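Local coordinates for secreted protein ASP-2 (Necator americanus, PDB 1U53) that is a secreted pathogenesis-related-1 (CAP family) protein of a human hookworm and a vaccine antigen, its molecular role not firmly established, at residues 106-111 with 161-166. Residues are numbered along the deposited sequence; the frame is centred on the assembly and turned at random.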
ATOM      1  N   LYS A 106       7.201   4.159   3.736  1.00 11.24           N
ATOM      2  CA  LYS A 106       8.342   4.705   2.967  1.00 12.52           C
ATOM      3  C   LYS A 106       9.164   3.604   2.298  1.00 11.62           C
ATOM      4  O   LYS A 106       9.606   3.778   1.169  1.00 13.09           O
ATOM      5  CB  LYS A 106       9.273   5.536   3.867  1.00 13.32           C
ATOM      6  CG  LYS A 106       8.664   6.848   4.343  1.00 16.08           C
ATOM      7  CD  LYS A 106       9.663   7.435   5.344  1.00 20.43           C
ATOM      8  CE  LYS A 106       9.528   8.896   5.550  1.00 22.24           C
ATOM      9  NZ  LYS A 106      10.546   9.350   6.597  1.00 24.05           N
ATOM     10  N   ALA A 107       9.426   2.487   2.996  1.00 11.50           N
ATOM     11  CA  ALA A 107      10.268   1.405   2.451  1.00 11.45           C
ATOM     12  C   ALA A 107       9.595   0.758   1.248  1.00 13.35           C
ATOM     13  O   ALA A 107      10.241   0.388   0.265  1.00 14.76           O
ATOM     14  CB  ALA A 107      10.520   0.330   3.521  1.00 12.90           C
ATOM     15  N   TRP A 108       8.283   0.585   1.366  1.00 12.14           N
ATOM     16  CA  TRP A 108       7.517  -0.029   0.268  1.00 10.96           C
ATOM     17  C   TRP A 108       7.488   0.900  -0.923  1.00 10.97           C
ATOM     18  O   TRP A 108       7.757   0.496  -2.063  1.00 11.76           O
ATOM     19  CB  TRP A 108       6.089  -0.357   0.705  1.00 11.77           C
ATOM     20  CG  TRP A 108       6.035  -1.414   1.816  1.00 10.64           C
ATOM     21  CD1 TRP A 108       6.931  -2.429   2.049  1.00  9.94           C
ATOM     22  CD2 TRP A 108       5.009  -1.542   2.802  1.00  9.58           C
ATOM     23  NE1 TRP A 108       6.539  -3.160   3.166  1.00 10.66           N
ATOM     24  CE2 TRP A 108       5.372  -2.616   3.648  1.00  9.39           C
ATOM     25  CE3 TRP A 108       3.829  -0.802   3.088  1.00 10.68           C
ATOM     26  CZ2 TRP A 108       4.570  -3.025   4.707  1.00  9.33           C
ATOM     27  CZ3 TRP A 108       3.038  -1.208   4.160  1.00 10.77           C
ATOM     28  CH2 TRP A 108       3.442  -2.305   4.976  1.00 10.03           C
ATOM     29  N   PHE A 109       7.096   2.142  -0.673  1.00 10.32           N
ATOM     30  CA  PHE A 109       6.957   3.096  -1.767  1.00 10.52           C
ATOM     31  C   PHE A 109       8.299   3.390  -2.403  1.00 12.07           C
ATOM     32  O   PHE A 109       8.361   3.675  -3.596  1.00 12.94           O
ATOM     33  CB  PHE A 109       6.320   4.367  -1.247  1.00 10.82           C
ATOM     34  CG  PHE A 109       5.984   5.329  -2.349  1.00 10.50           C
ATOM     35  CD1 PHE A 109       4.786   5.187  -3.064  1.00 10.26           C
ATOM     36  CD2 PHE A 109       6.864   6.347  -2.678  1.00 11.36           C
ATOM     37  CE1 PHE A 109       4.474   6.075  -4.083  1.00 13.22           C
ATOM     38  CE2 PHE A 109       6.561   7.221  -3.726  1.00 10.37           C
ATOM     39  CZ  PHE A 109       5.379   7.092  -4.415  1.00 10.52           C
ATOM     40  N   GLY A 110       9.372   3.275  -1.623  1.00 13.22           N
ATOM     41  CA  GLY A 110      10.707   3.642  -2.110  1.00 14.14           C
ATOM     42  C   GLY A 110      11.243   2.775  -3.235  1.00 14.13           C
ATOM     43  O   GLY A 110      12.175   3.186  -3.916  1.00 15.77           O
ATOM     44  N   GLU A 111      10.606   1.619  -3.465  1.00 11.76           N
ATOM     45  CA  GLU A 111      10.926   0.722  -4.601  1.00 11.93           C
ATOM     46  C   GLU A 111      10.847   1.466  -5.944  1.00 13.30           C
ATOM     47  O   GLU A 111      11.630   1.174  -6.855  1.00 14.12           O
ATOM     48  CB  GLU A 111      10.000  -0.503  -4.557  1.00 12.43           C
ATOM     49  CG  GLU A 111      10.357  -1.356  -3.339  1.00 12.74           C
ATOM     50  CD  GLU A 111       9.507  -2.580  -3.162  1.00 16.12           C
ATOM     51  OE1 GLU A 111       8.443  -2.667  -3.820  1.00 16.05           O
ATOM     52  OE2 GLU A 111       9.936  -3.465  -2.343  1.00 14.93           O
ATOM     53  N   CYS A 161       0.515  -4.884   6.256  1.00 10.11           N
ATOM     54  CA  CYS A 161      -0.705  -4.270   5.704  1.00  8.94           C
ATOM     55  C   CYS A 161      -1.376  -5.225   4.717  1.00  9.71           C
ATOM     56  O   CYS A 161      -0.679  -5.926   3.976  1.00 10.75           O
ATOM     57  CB  CYS A 161      -0.376  -3.002   4.919  1.00  8.87           C
ATOM     58  SG  CYS A 161      -0.026  -1.587   6.001  1.00 11.46           S
ATOM     59  N   GLN A 162      -2.700  -5.288   4.727  1.00 10.15           N
ATOM     60  CA  GLN A 162      -3.378  -6.054   3.675  1.00 10.32           C
ATOM     61  C   GLN A 162      -4.276  -5.108   2.874  1.00 10.92           C
ATOM     62  O   GLN A 162      -4.606  -4.028   3.330  1.00 12.29           O
ATOM     63  CB  GLN A 162      -4.130  -7.282   4.235  1.00  9.20           C
ATOM     64  CG  GLN A 162      -3.122  -8.351   4.644  1.00 10.56           C
ATOM     65  CD  GLN A 162      -3.695  -9.525   5.442  1.00 11.47           C
ATOM     66  OE1 GLN A 162      -4.899  -9.583   5.668  1.00 12.97           O
ATOM     67  NE2 GLN A 162      -2.825 -10.482   5.845  1.00 11.49           N
ATOM     68  N   TYR A 163      -4.681  -5.566   1.683  1.00  9.68           N
ATOM     69  CA  TYR A 163      -5.157  -4.689   0.603  1.00  9.47           C
ATOM     70  C   TYR A 163      -6.320  -5.374  -0.118  1.00 10.28           C
ATOM     71  O   TYR A 163      -6.146  -6.512  -0.640  1.00 12.45           O
ATOM     72  CB  TYR A 163      -4.003  -4.541  -0.403  1.00 10.23           C
ATOM     73  CG  TYR A 163      -2.855  -3.743   0.160  1.00  9.08           C
ATOM     74  CD1 TYR A 163      -2.805  -2.363  -0.011  1.00  9.06           C
ATOM     75  CD2 TYR A 163      -1.798  -4.372   0.816  1.00 10.48           C
ATOM     76  CE1 TYR A 163      -1.721  -1.622   0.536  1.00  9.52           C
ATOM     77  CE2 TYR A 163      -0.701  -3.633   1.355  1.00 10.66           C
ATOM     78  CZ  TYR A 163      -0.657  -2.293   1.171  1.00 10.29           C
ATOM     79  OH  TYR A 163       0.400  -1.609   1.738  1.00 10.48           O
ATOM     80  N   GLY A 164      -7.479  -4.705  -0.150  1.00 10.49           N
ATOM     81  CA  GLY A 164      -8.730  -5.222  -0.809  1.00 13.47           C
ATOM     82  C   GLY A 164      -9.144  -4.356  -1.968  1.00 13.49           C
ATOM     83  O   GLY A 164      -9.313  -3.184  -1.749  1.00 13.47           O
ATOM     84  N   PRO A 165      -9.747  -4.970  -3.003  1.00 12.37           N
ATOM     85  CA  PRO A 165      -9.243  -6.193  -3.608  1.00 13.51           C
ATOM     86  C   PRO A 165      -7.756  -6.298  -3.775  1.00 14.43           C
ATOM     87  O   PRO A 165      -7.071  -5.277  -3.871  1.00 15.51           O
ATOM     88  CB  PRO A 165      -9.951  -6.307  -4.954  1.00 13.92           C
ATOM     89  CG  PRO A 165     -10.811  -5.159  -5.082  1.00 17.29           C
ATOM     90  CD  PRO A 165     -10.667  -4.228  -3.891  1.00 15.63           C
ATOM     91  N   ALA A 166      -7.270  -7.528  -3.844  1.00 12.15           N
ATOM     92  CA  ALA A 166      -5.825  -7.754  -4.023  1.00 12.01           C
ATOM     93  C   ALA A 166      -5.268  -7.123  -5.304  1.00 13.34           C
ATOM     94  O   ALA A 166      -5.918  -7.155  -6.360  1.00 15.79           O
ATOM     95  CB  ALA A 166      -5.486  -9.239  -4.024  1.00 13.60           C
TER
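Trp108, near the C-terminal end of helix 97-109, reaches across to Cys161 and Tyr163 on strand 157-164, a meeting of helix and central sheet inside the alpha-beta-alpha sandwich of the CAP (PR-1) fold. Cys161 and Tyr163 are alternate residues, so both side chains leave the same face of the strand, toward the helix. The contact is small, about 115 Å² in all, but deeply buried near the middle of the chain, and the long indole bridges a backbone gap of 10.7 Å between Trp108 CA and Cys161 CA.

The sulfur-aromatic contact comes first. Seen from the centroid of the six-membered ring, Cys161 SG lies 81° off the normal, at the edge and near the ring plane. Cys161 SG is 3.6 Å from Trp108 CZ3. Cys161 CB adds a looser contact, 3.9 Å from Trp108 CH2. With SG placed beside its own backbone N (chi1 -77°), the same sulfur also closes the disulfide to Cys148, which joins strand 157-164 to the adjacent strand 145-152 and so restricts where the sulfur can sit beside the indole.

Hydrogen bonds to residues outside the two segments hold the other two side chains. Trp108 NE1, at the far side of the indole from the sulfur, gives its hydrogen to Ile87 O on strand 84-90, limiting rotation of the ring. Separately, His134 packs against the indole as a ring stack. His24 NE2 and Asn86 ND2 meet the polar needs of the buried Tyr163 hydroxyl, whose approach to the benzo part of the indole is a van der Waals contact.

No hydrogen bond joins the two segments: Tyr163 OH approaches the indole obliquely, 3.6 Å from Trp108 CZ3 and 3.8 Å from Trp108 CE3.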